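Local coordinates for lovastatin nonaketide synthase mokA (Monascus pilosus, PDB 6AD3), which carries out the iterative nine-step assembly of the lovastatin polyketide and is represented by its condensation domain alone, at residues Ala74-Ser79 / Gln238-Ala243; Gly103-Gly108 / Ala163-Ala168; Ala333-Leu338 / Val468-Ser473. The protein carries 1 engineered substitution. All blocks are in the same frame, centred on the assembly; numbering follows the deposited sequence.

Read from the N terminus, this condensation domain illustrates how widely spaced pieces of chain meet to build one fold. Contact 1 joins strand 72-77 to helix 239-251, with 158 residues between segments 74-79 and 238-243. Contact 2 is nested within that loop, joining strand 100-107 to helix 165-176 in the five-stranded sheet region. Contact 3 opens only after contact 1 has closed, and ties helix 327-343 to strand 468-473 of the six-stranded sheet. No two of the contacts touch: contacts 2 and 3 come within about 9 Å at their nearest atoms, whereas contacts 1 and 3 lie on opposite sides of the chain's centre.

Contact 1: Ala74-Ser79 / Gln238-Ala243; sequences ALHPLS and QFADLA
His-76 and Ser-79 meet Phe-239, Ala-240 and Ala-243 in a buried strand-to-helix contact made by van der Waals packing, with no hydrogen bond across it. One partner is strand 72-77, an outer strand of a small antiparallel sheet, and the turn that follows it; the other is the first turn of helix 239-251. Phe-239, Ala-240 and Ala-243 give the helix a short apolar flank on which the strand and its turn can settle.

The imidazole of His-76 lies face-on over the methyl of Ala-240. CB of Ala-240 stands 3.4 Å from the centroid of the His-76 ring and only 7° off its normal, a nearly ideal CH-pi geometry. The ring reaches this place because CG is anti to the carbonyl carbon (chi1 -57°).

Ser-79 turns its CB onto the CB of Ala-243 at 3.4 Å, tighter than usual for two carbons. Both CB and OG of Ser-79 also reach Phe-239 CZ at 3.6 Å, OG lying in the ring plane. That hydroxyl is satisfied elsewhere: Ser-79 is the N-cap of helix 80-91 and caps one of its backbone N atoms. Phe-239 also meets Phe-369 edge-to-face.

Small methyl groups allow the two backbones a close approach, and the CA atoms of Ser-79 and Ala-243 come to 5.1 Å. Committed to capping, the serine hydroxyl meets Phe-239 at the ring edge without a hydrogen bond, while CB packs on Ala-243. Apolar packing and the CH-pi contact join segments 74-79 and 238-243, and Arg-247, one turn on, adds a polar tie to the carbonyl of Leu-78.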
ATOM      1  N   ALA A  74      25.661 -13.534  -0.275  1.00 24.02           N
ATOM      2  CA  ALA A  74      25.601 -13.049  -1.633  1.00 26.06           C
ATOM      3  C   ALA A  74      25.295 -11.568  -1.645  1.00 21.53           C
ATOM      4  O   ALA A  74      24.900 -11.006  -0.618  1.00 18.90           O
ATOM      5  CB  ALA A  74      24.528 -13.811  -2.413  1.00 30.00           C
ATOM      6  N   LEU A  75      25.574 -10.952  -2.793  1.00 19.98           N
ATOM      7  CA  LEU A  75      25.253  -9.578  -3.078  1.00 19.59           C
ATOM      8  C   LEU A  75      24.317  -9.547  -4.291  1.00 22.50           C
ATOM      9  O   LEU A  75      24.496 -10.330  -5.228  1.00 21.10           O
ATOM     10  CB  LEU A  75      26.526  -8.828  -3.421  1.00 23.24           C
ATOM     11  CG  LEU A  75      27.669  -8.951  -2.407  1.00 22.50           C
ATOM     12  CD1 LEU A  75      28.891  -8.263  -2.959  1.00 21.77           C
ATOM     13  CD2 LEU A  75      27.266  -8.339  -1.074  1.00 25.67           C
ATOM     14  N   HIS A  76      23.422  -8.559  -4.317  1.00 19.82           N
ATOM     15  CA  HIS A  76      22.450  -8.378  -5.410  1.00 18.90           C
ATOM     16  C   HIS A  76      22.158  -6.923  -5.589  1.00 18.50           C
ATOM     17  O   HIS A  76      22.114  -6.179  -4.629  1.00 19.20           O
ATOM     18  CB  HIS A  76      21.108  -9.077  -5.077  1.00 19.25           C
ATOM     19  CG  HIS A  76      21.238 -10.532  -4.782  1.00 17.53           C
ATOM     20  ND1 HIS A  76      21.254 -11.487  -5.767  1.00 21.21           N
ATOM     21  CD2 HIS A  76      21.243 -11.203  -3.612  1.00 19.01           C
ATOM     22  CE1 HIS A  76      21.372 -12.680  -5.217  1.00 20.74           C
ATOM     23  NE2 HIS A  76      21.337 -12.536  -3.910  1.00 19.82           N
ATOM     24  N   PRO A  77      21.823  -6.524  -6.808  1.00 21.93           N
ATOM     25  CA  PRO A  77      21.226  -5.202  -7.020  1.00 22.22           C
ATOM     26  C   PRO A  77      19.885  -5.069  -6.290  1.00 20.35           C
ATOM     27  O   PRO A  77      19.269  -6.063  -6.031  1.00 18.02           O
ATOM     28  CB  PRO A  77      21.008  -5.145  -8.537  1.00 25.40           C
ATOM     29  CG  PRO A  77      21.096  -6.557  -9.031  1.00 30.33           C
ATOM     30  CD  PRO A  77      21.793  -7.391  -8.006  1.00 25.26           C
ATOM     31  N   LEU A  78      19.471  -3.835  -5.972  1.00 19.56           N
ATOM     32  CA  LEU A  78      18.099  -3.565  -5.577  1.00 18.57           C
ATOM     33  C   LEU A  78      17.118  -4.073  -6.651  1.00 20.63           C
ATOM     34  O   LEU A  78      17.406  -4.075  -7.852  1.00 19.75           O
ATOM     35  CB  LEU A  78      17.900  -2.078  -5.314  1.00 19.49           C
ATOM     36  CG  LEU A  78      18.742  -1.375  -4.237  1.00 23.11           C
ATOM     37  CD1 LEU A  78      18.307   0.073  -4.061  1.00 24.98           C
ATOM     38  CD2 LEU A  78      18.667  -2.110  -2.918  1.00 23.99           C
ATOM     39  N   SER A  79      15.964  -4.535  -6.223  1.00 19.49           N
ATOM     40  CA  SER A  79      14.867  -4.743  -7.146  1.00 16.99           C
ATOM     41  C   SER A  79      14.473  -3.401  -7.747  1.00 17.26           C
ATOM     42  O   SER A  79      14.830  -2.342  -7.225  1.00 16.92           O
ATOM     43  CB  SER A  79      13.655  -5.368  -6.425  1.00 20.49           C
ATOM     44  OG  SER A  79      12.966  -4.409  -5.634  1.00 20.07           O
ATOM     45  N   GLN A 238      13.029 -16.984  -2.821  1.00 17.47           N
ATOM     46  CA  GLN A 238      13.731 -15.912  -2.172  1.00 15.30           C
ATOM     47  C   GLN A 238      13.587 -14.621  -2.994  1.00 14.06           C
ATOM     48  O   GLN A 238      13.619 -14.641  -4.247  1.00 16.15           O
ATOM     49  CB  GLN A 238      15.200 -16.275  -1.995  1.00 16.20           C
ATOM     50  CG  GLN A 238      15.417 -17.546  -1.162  1.00 17.45           C
ATOM     51  CD  GLN A 238      15.093 -17.350   0.282  1.00 17.26           C
ATOM     52  OE1 GLN A 238      14.770 -16.221   0.727  1.00 17.56           O
ATOM     53  NE2 GLN A 238      15.283 -18.411   1.076  1.00 18.09           N
ATOM     54  N   PHE A 239      13.592 -13.484  -2.285  1.00 14.63           N
ATOM     55  CA  PHE A 239      13.281 -12.190  -2.913  1.00 14.69           C
ATOM     56  C   PHE A 239      14.221 -11.847  -4.041  1.00 14.80           C
ATOM     57  O   PHE A 239      13.797 -11.472  -5.124  1.00 16.78           O
ATOM     58  CB  PHE A 239      13.295 -11.088  -1.866  1.00 13.91           C
ATOM     59  CG  PHE A 239      12.980  -9.751  -2.412  1.00 13.25           C
ATOM     60  CD1 PHE A 239      11.693  -9.470  -2.842  1.00 16.24           C
ATOM     61  CD2 PHE A 239      14.006  -8.904  -2.789  1.00 16.39           C
ATOM     62  CE1 PHE A 239      11.389  -8.235  -3.426  1.00 18.55           C
ATOM     63  CE2 PHE A 239      13.723  -7.655  -3.337  1.00 17.14           C
ATOM     64  CZ  PHE A 239      12.417  -7.327  -3.657  1.00 18.45           C
ATOM     65  N   ALA A 240      15.534 -11.987  -3.817  1.00 15.25           N
ATOM     66  CA  ALA A 240      16.494 -11.559  -4.848  1.00 17.23           C
ATOM     67  C   ALA A 240      16.319 -12.327  -6.125  1.00 18.75           C
ATOM     68  O   ALA A 240      16.499 -11.770  -7.210  1.00 19.75           O
ATOM     69  CB  ALA A 240      17.920 -11.689  -4.336  1.00 19.77           C
ATOM     70  N   ASP A 241      16.082 -13.635  -6.008  1.00 19.26           N
ATOM     71  CA  ASP A 241      15.830 -14.479  -7.190  1.00 20.75           C
ATOM     72  C   ASP A 241      14.647 -13.939  -8.011  1.00 20.68           C
ATOM     73  O   ASP A 241      14.753 -13.704  -9.233  1.00 23.14           O
ATOM     74  CB  ASP A 241      15.603 -15.934  -6.756  1.00 21.08           C
ATOM     75  CG  ASP A 241      16.870 -16.555  -6.132  1.00 27.78           C
ATOM     76  OD1 ASP A 241      17.953 -16.177  -6.574  1.00 30.87           O
ATOM     77  OD2 ASP A 241      16.782 -17.423  -5.238  1.00 25.84           O
ATOM     78  N   LEU A 242      13.560 -13.642  -7.328  1.00 20.25           N
ATOM     79  CA  LEU A 242      12.373 -13.132  -8.014  1.00 19.11           C
ATOM     80  C   LEU A 242      12.600 -11.747  -8.573  1.00 19.13           C
ATOM     81  O   LEU A 242      12.165 -11.439  -9.696  1.00 21.23           O
ATOM     82  CB  LEU A 242      11.164 -13.146  -7.074  1.00 21.00           C
ATOM     83  CG  LEU A 242      10.664 -14.521  -6.694  1.00 22.42           C
ATOM     84  CD1 LEU A 242       9.603 -14.421  -5.616  1.00 22.68           C
ATOM     85  CD2 LEU A 242      10.138 -15.268  -7.910  1.00 32.46           C
ATOM     86  N   ALA A 243      13.279 -10.895  -7.811  1.00 17.44           N
ATOM     87  CA  ALA A 243      13.547  -9.507  -8.260  1.00 18.78           C
ATOM     88  C   ALA A 243      14.480  -9.483  -9.499  1.00 22.43           C
ATOM     89  O   ALA A 243      14.265  -8.709 -10.441  1.00 22.71           O
ATOM     90  CB  ALA A 243      14.137  -8.679  -7.133  1.00 20.33           C
TER

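Contact 2: Gly103-Gly108 / Ala163-Ala168; sequences GMFMTG and ADRAGA
Arg-165 lays its guanidinium flat on the ring of Phe-105, and its path there can be traced atom by atom. From CB the chain leaves with CG anti to the backbone N (chi1 175°) and continues extended as far as NE, which carries the head well beyond the helix that bears it. CG merely skirts the ring, and CD comes to 3.9 Å from CE1 of Phe-105. NE is nearer, 3.6 Å from CZ of the phenyl group. The guanidinium carbon CZ then sits 3.4 Å from that same Phe-105 CZ, and the two planes differ by just 5°. NH1 reaches furthest over the ring, 3.5 Å above its plane and over its centre, whereas NH2 lies over the side bearing CE2, at 3.6 Å from that atom. This is a stacked cation-pi contact.

The helix involved, 165-176, is the connection of a beta-alpha-beta crossover between the parallel neighbours 157-161 and 188-195. Phe-105 rises from strand 100-107 of the same mixed sheet, two places beyond strand 188-195. Salt bridges fix the rotation of the guanidinium: NE pairs with Glu-169, one turn along the helix, and NH2 with Glu-456 of the adjoining strand 453-460. The helix itself begins at an N-cap, Asp-164, whose OD1 accepts from the backbone N of Gly-167 at 2.8 Å, nearly in line with its own C-O bond.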
ATOM      1  N   GLY A 103      -0.324  -3.154  13.617  1.00 15.92           N
ATOM      2  CA  GLY A 103      -0.587  -3.762  14.929  1.00 14.22           C
ATOM      3  C   GLY A 103      -1.900  -4.548  14.930  1.00 16.52           C
ATOM      4  O   GLY A 103      -2.894  -4.081  14.416  1.00 18.84           O
ATOM      5  N   MET A 104      -1.860  -5.784  15.377  1.00 14.08           N
ATOM      6  CA  MET A 104      -3.040  -6.583  15.488  1.00 15.31           C
ATOM      7  C   MET A 104      -3.327  -6.894  16.959  1.00 17.02           C
ATOM      8  O   MET A 104      -2.589  -7.655  17.609  1.00 16.51           O
ATOM      9  CB  MET A 104      -2.912  -7.865  14.693  1.00 18.95           C
ATOM     10  CG  MET A 104      -4.250  -8.630  14.602  1.00 27.15           C
ATOM     11  SD  MET A 104      -5.682  -7.751  13.840  1.00 37.71           S
ATOM     12  CE  MET A 104      -5.287  -7.875  12.096  1.00 43.54           C
ATOM     13  N   PHE A 105      -4.418  -6.337  17.444  1.00 16.99           N
ATOM     14  CA  PHE A 105      -4.926  -6.660  18.793  1.00 17.48           C
ATOM     15  C   PHE A 105      -5.508  -8.054  18.759  1.00 18.20           C
ATOM     16  O   PHE A 105      -6.280  -8.387  17.853  1.00 19.34           O
ATOM     17  CB  PHE A 105      -6.004  -5.661  19.211  1.00 17.25           C
ATOM     18  CG  PHE A 105      -5.481  -4.325  19.550  1.00 18.49           C
ATOM     19  CD1 PHE A 105      -4.824  -4.112  20.737  1.00 17.94           C
ATOM     20  CD2 PHE A 105      -5.618  -3.262  18.664  1.00 21.44           C
ATOM     21  CE1 PHE A 105      -4.374  -2.845  21.082  1.00 20.58           C
ATOM     22  CE2 PHE A 105      -5.078  -2.033  18.949  1.00 22.50           C
ATOM     23  CZ  PHE A 105      -4.546  -1.791  20.198  1.00 23.26           C
ATOM     24  N   MET A 106      -5.111  -8.896  19.715  1.00 19.27           N
ATOM     25  CA  MET A 106      -5.663 -10.232  19.823  1.00 20.35           C
ATOM     26  C   MET A 106      -5.820 -10.651  21.258  1.00 19.18           C
ATOM     27  O   MET A 106      -5.068 -10.212  22.126  1.00 17.21           O
ATOM     28  CB  MET A 106      -4.848 -11.293  19.039  1.00 24.34           C
ATOM     29  CG  MET A 106      -3.337 -11.278  19.191  1.00 31.16           C
ATOM     30  SD  MET A 106      -2.487 -12.101  17.787  1.00 28.13           S
ATOM     31  CE  MET A 106      -2.656 -10.897  16.528  1.00 33.42           C
ATOM     32  N   THR A 107      -6.781 -11.533  21.489  1.00 19.07           N
ATOM     33  CA  THR A 107      -7.166 -11.905  22.832  1.00 22.41           C
ATOM     34  C   THR A 107      -7.136 -13.421  22.952  1.00 23.21           C
ATOM     35  O   THR A 107      -7.793 -14.100  22.193  1.00 25.93           O
ATOM     36  CB  THR A 107      -8.577 -11.410  23.207  1.00 23.73           C
ATOM     37  OG1 THR A 107      -8.644  -9.982  23.110  1.00 22.40           O
ATOM     38  CG2 THR A 107      -8.915 -11.819  24.642  1.00 26.55           C
ATOM     39  N   GLY A 108      -6.334 -13.944  23.866  1.00 22.59           N
ATOM     40  CA  GLY A 108      -6.225 -15.367  24.010  1.00 23.00           C
ATOM     41  C   GLY A 108      -4.810 -15.817  24.221  1.00 23.46           C
ATOM     42  O   GLY A 108      -3.862 -15.058  23.984  1.00 21.29           O
ATOM     43  N   ALA A 163       1.744  -2.570  30.911  1.00 24.23           N
ATOM     44  CA  ALA A 163       0.864  -2.423  32.053  1.00 27.99           C
ATOM     45  C   ALA A 163      -0.576  -2.689  31.655  1.00 29.59           C
ATOM     46  O   ALA A 163      -1.349  -3.236  32.447  1.00 28.53           O
ATOM     47  CB  ALA A 163       1.009  -1.030  32.641  1.00 28.28           C
ATOM     48  N   ASP A 164      -0.928  -2.352  30.411  1.00 22.77           N
ATOM     49  CA  ASP A 164      -2.311  -2.260  29.992  1.00 22.67           C
ATOM     50  C   ASP A 164      -2.346  -1.872  28.525  1.00 24.35           C
ATOM     51  O   ASP A 164      -1.301  -1.651  27.912  1.00 23.03           O
ATOM     52  CB  ASP A 164      -3.109  -1.209  30.822  1.00 26.82           C
ATOM     53  CG  ASP A 164      -2.463   0.179  30.824  1.00 28.85           C
ATOM     54  OD1 ASP A 164      -1.609   0.514  29.959  1.00 26.00           O
ATOM     55  OD2 ASP A 164      -2.793   0.953  31.731  1.00 32.98           O
ATOM     56  N   ARG A 165      -3.535  -1.766  27.971  1.00 23.12           N
ATOM     57  CA  ARG A 165      -3.635  -1.453  26.545  1.00 24.00           C
ATOM     58  C   ARG A 165      -2.919  -0.146  26.197  1.00 25.24           C
ATOM     59  O   ARG A 165      -2.326  -0.032  25.121  1.00 21.25           O
ATOM     60  CB  ARG A 165      -5.078  -1.385  26.102  1.00 26.37           C
ATOM     61  CG  ARG A 165      -5.237  -0.939  24.659  1.00 28.24           C
ATOM     62  CD  ARG A 165      -6.524  -1.429  24.048  1.00 31.38           C
ATOM     63  NE  ARG A 165      -6.825  -0.725  22.793  1.00 29.99           N
ATOM     64  CZ  ARG A 165      -7.517  -1.257  21.805  1.00 28.52           C
ATOM     65  NH1 ARG A 165      -7.912  -2.508  21.888  1.00 27.44           N
ATOM     66  NH2 ARG A 165      -7.806  -0.545  20.743  1.00 29.48           N
ATOM     67  N   ALA A 166      -3.102   0.883  27.030  1.00 23.46           N
ATOM     68  CA  ALA A 166      -2.478   2.184  26.782  1.00 27.85           C
ATOM     69  C   ALA A 166      -0.950   2.054  26.685  1.00 24.99           C
ATOM     70  O   ALA A 166      -0.321   2.691  25.823  1.00 22.58           O
ATOM     71  CB  ALA A 166      -2.853   3.191  27.892  1.00 28.00           C
ATOM     72  N   GLY A 167      -0.363   1.192  27.519  1.00 20.36           N
ATOM     73  CA  GLY A 167       1.055   0.839  27.375  1.00 21.60           C
ATOM     74  C   GLY A 167       1.409   0.218  26.018  1.00 20.85           C
ATOM     75  O   GLY A 167       2.465   0.512  25.445  1.00 21.50           O
ATOM     76  N   ALA A 168       0.598  -0.735  25.580  1.00 17.90           N
ATOM     77  CA  ALA A 168       0.769  -1.359  24.271  1.00 18.21           C
ATOM     78  C   ALA A 168       0.701  -0.317  23.139  1.00 18.31           C
ATOM     79  O   ALA A 168       1.572  -0.302  22.262  1.00 18.80           O
ATOM     80  CB  ALA A 168      -0.256  -2.441  24.053  1.00 17.09           C
TER

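Contact 3: Ala333-Leu338 / Val468-Ser473; sequences AAYHVL and VVLEMS
Tyr-335 reaches from helix 327-343 to Val-468 and Leu-470, packing the helix against a face of the six-stranded mixed sheet in the C-terminal half of the domain. This is a helix-on-sheet layer of the kind found in the chloramphenicol acetyltransferase-like lobes of condensation domains. Segments 333-338 and 468-473 run nearly antiparallel, at 158°, with axes 11.2 Å apart, a gap the phenol largely spans because CG anti to the backbone N (chi1 177°) directs it toward the strand.

Over one face of the ring lies Leu-470, its CB 4.0 Å from the ring centroid of Tyr-335 in a CH-pi arrangement tilted 27° from the normal. The same CB approaches Tyr-335 CE1 to 3.6 Å, while CD2 of Leu-470 rests 3.7 Å from CD1, so the leucine follows the ring from outer end to root. The two lie alongside each other, pointing opposite ways.

At the ring edge the apolar partner is Val-468, whose CG2, near the ring plane, lies 3.6 Å from Tyr-335 OH and, less closely, 4.3 Å from CE1. Beyond the pair, Phe-499 of helix 495-512 also packs on the tyrosine, and Tyr-503 of that helix on Leu-470.

Among polar contacts, the phenol makes a weak hydrogen bond to the carbonyl of Val-436 in the adjoining strand 435-440. Although Tyr-335 OH also comes within 3.4 Å of Val-468 O, the angle there is too poor for one.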
ATOM      1  N   ALA A 333     -14.992   2.476  -9.449  1.00 15.85           N
ATOM      2  CA  ALA A 333     -15.828   3.290 -10.286  1.00 14.66           C
ATOM      3  C   ALA A 333     -16.495   4.416  -9.508  1.00 14.37           C
ATOM      4  O   ALA A 333     -16.563   5.525  -9.989  1.00 14.27           O
ATOM      5  CB  ALA A 333     -16.880   2.422 -11.022  1.00 16.00           C
ATOM      6  N   ALA A 334     -16.996   4.115  -8.310  1.00 14.18           N
ATOM      7  CA  ALA A 334     -17.641   5.084  -7.494  1.00 16.10           C
ATOM      8  C   ALA A 334     -16.631   6.149  -6.990  1.00 15.82           C
ATOM      9  O   ALA A 334     -16.940   7.339  -6.914  1.00 14.98           O
ATOM     10  CB  ALA A 334     -18.347   4.386  -6.339  1.00 17.82           C
ATOM     11  N   TYR A 335     -15.415   5.716  -6.699  1.00 14.06           N
ATOM     12  CA  TYR A 335     -14.345   6.622  -6.290  1.00 14.22           C
ATOM     13  C   TYR A 335     -14.026   7.591  -7.417  1.00 14.40           C
ATOM     14  O   TYR A 335     -13.928   8.806  -7.193  1.00 15.27           O
ATOM     15  CB  TYR A 335     -13.119   5.802  -5.906  1.00 14.74           C
ATOM     16  CG  TYR A 335     -11.890   6.575  -5.534  1.00 13.22           C
ATOM     17  CD1 TYR A 335     -11.891   7.415  -4.457  1.00 13.49           C
ATOM     18  CD2 TYR A 335     -10.668   6.179  -6.026  1.00 14.22           C
ATOM     19  CE1 TYR A 335     -10.702   7.976  -3.993  1.00 13.52           C
ATOM     20  CE2 TYR A 335      -9.481   6.731  -5.567  1.00 13.64           C
ATOM     21  CZ  TYR A 335      -9.514   7.647  -4.573  1.00 15.49           C
ATOM     22  OH  TYR A 335      -8.313   8.190  -4.102  1.00 14.76           O
ATOM     23  N   HIS A 336     -13.898   7.062  -8.636  1.00 13.49           N
ATOM     24  CA  HIS A 336     -13.667   7.899  -9.793  1.00 14.62           C
ATOM     25  C   HIS A 336     -14.777   8.927  -9.958  1.00 15.45           C
ATOM     26  O   HIS A 336     -14.503  10.115 -10.191  1.00 15.86           O
ATOM     27  CB  HIS A 336     -13.555   7.052 -11.057  1.00 15.02           C
ATOM     28  CG  HIS A 336     -13.629   7.851 -12.308  1.00 16.05           C
ATOM     29  ND1 HIS A 336     -14.794   7.972 -13.041  1.00 18.44           N
ATOM     30  CD2 HIS A 336     -12.752   8.730 -12.844  1.00 18.05           C
ATOM     31  CE1 HIS A 336     -14.613   8.855 -14.006  1.00 16.69           C
ATOM     32  NE2 HIS A 336     -13.385   9.337 -13.908  1.00 17.64           N
ATOM     33  N   VAL A 337     -16.043   8.482  -9.855  1.00 16.29           N
ATOM     34  CA  VAL A 337     -17.169   9.416 -10.009  1.00 15.22           C
ATOM     35  C   VAL A 337     -17.156  10.539  -8.973  1.00 15.76           C
ATOM     36  O   VAL A 337     -17.309  11.697  -9.313  1.00 18.06           O
ATOM     37  CB  VAL A 337     -18.512   8.690  -9.932  1.00 16.69           C
ATOM     38  CG1 VAL A 337     -19.663   9.682  -9.886  1.00 18.64           C
ATOM     39  CG2 VAL A 337     -18.645   7.730 -11.116  1.00 18.42           C
ATOM     40  N   LEU A 338     -16.815  10.224  -7.724  1.00 15.58           N
ATOM     41  CA  LEU A 338     -16.770  11.226  -6.710  1.00 17.78           C
ATOM     42  C   LEU A 338     -15.625  12.213  -6.960  1.00 18.06           C
ATOM     43  O   LEU A 338     -15.782  13.426  -6.805  1.00 17.90           O
ATOM     44  CB  LEU A 338     -16.633  10.568  -5.339  1.00 18.66           C
ATOM     45  CG  LEU A 338     -16.589  11.542  -4.176  1.00 19.13           C
ATOM     46  CD1 LEU A 338     -17.781  12.493  -4.192  1.00 20.95           C
ATOM     47  CD2 LEU A 338     -16.538  10.771  -2.870  1.00 19.18           C
ATOM     48  N   VAL A 468      -4.965  12.357  -2.624  1.00 14.41           N
ATOM     49  CA  VAL A 468      -6.063  11.601  -2.051  1.00 14.20           C
ATOM     50  C   VAL A 468      -5.810  10.110  -2.242  1.00 13.24           C
ATOM     51  O   VAL A 468      -5.380   9.664  -3.303  1.00 13.97           O
ATOM     52  CB  VAL A 468      -7.430  12.005  -2.677  1.00 16.22           C
ATOM     53  CG1 VAL A 468      -7.375  11.927  -4.154  1.00 17.67           C
ATOM     54  CG2 VAL A 468      -8.579  11.163  -2.115  1.00 17.03           C
ATOM     55  N   VAL A 469      -5.939   9.388  -1.153  1.00 13.18           N
ATOM     56  CA  VAL A 469      -5.731   7.963  -1.140  1.00 13.19           C
ATOM     57  C   VAL A 469      -6.926   7.338  -0.449  1.00 12.15           C
ATOM     58  O   VAL A 469      -7.249   7.684   0.713  1.00 14.37           O
ATOM     59  CB  VAL A 469      -4.449   7.571  -0.438  1.00 11.65           C
ATOM     60  CG1 VAL A 469      -4.272   6.038  -0.461  1.00 13.12           C
ATOM     61  CG2 VAL A 469      -3.224   8.263  -1.049  1.00 12.23           C
ATOM     62  N   LEU A 470      -7.528   6.358  -1.112  1.00 12.03           N
ATOM     63  CA  LEU A 470      -8.574   5.538  -0.534  1.00 12.26           C
ATOM     64  C   LEU A 470      -8.036   4.104  -0.420  1.00 13.05           C
ATOM     65  O   LEU A 470      -7.680   3.481  -1.443  1.00 11.83           O
ATOM     66  CB  LEU A 470      -9.830   5.551  -1.415  1.00 12.09           C
ATOM     67  CG  LEU A 470     -10.904   4.513  -1.078  1.00 13.37           C
ATOM     68  CD1 LEU A 470     -11.389   4.696   0.333  1.00 15.85           C
ATOM     69  CD2 LEU A 470     -12.088   4.618  -2.027  1.00 14.89           C
ATOM     70  N   GLU A 471      -7.875   3.625   0.821  1.00 12.03           N
ATOM     71  CA  GLU A 471      -7.460   2.260   1.074  1.00 13.06           C
ATOM     72  C   GLU A 471      -8.646   1.536   1.698  1.00 15.28           C
ATOM     73  O   GLU A 471      -9.349   2.132   2.506  1.00 17.88           O
ATOM     74  CB  GLU A 471      -6.324   2.207   2.095  1.00 13.06           C
ATOM     75  CG  GLU A 471      -5.078   2.917   1.677  1.00 15.69           C
ATOM     76  CD  GLU A 471      -4.006   2.860   2.722  1.00 16.49           C
ATOM     77  OE1 GLU A 471      -3.113   3.744   2.707  1.00 16.07           O
ATOM     78  OE2 GLU A 471      -3.956   1.821   3.433  1.00 24.12           O
ATOM     79  N   MET A 472      -8.958   0.335   1.199  1.00 14.30           N
ATOM     80  CA  MET A 472     -10.077  -0.451   1.699  1.00 15.02           C
ATOM     81  C   MET A 472      -9.625  -1.857   2.009  1.00 15.02           C
ATOM     82  O   MET A 472      -8.845  -2.452   1.235  1.00 14.21           O
ATOM     83  CB  MET A 472     -11.149  -0.615   0.628  1.00 18.77           C
ATOM     84  CG  MET A 472     -11.869   0.576   0.218  1.00 27.44           C
ATOM     85  SD  MET A 472     -13.102   0.002  -0.981  1.00 20.10           S
ATOM     86  CE  MET A 472     -14.012  -1.271  -0.048  1.00 22.07           C
ATOM     87  N   SER A 473     -10.209  -2.431   3.059  1.00 17.20           N
ATOM     88  CA  SER A 473     -10.177  -3.873   3.295  1.00 15.97           C
ATOM     89  C   SER A 473     -11.593  -4.384   3.120  1.00 17.86           C
ATOM     90  O   SER A 473     -12.539  -3.795   3.613  1.00 21.29           O
ATOM     91  CB  SER A 473      -9.671  -4.187   4.709  1.00 20.87           C
ATOM     92  OG  SER A 473      -8.278  -3.824   4.845  1.00 29.34           O
TER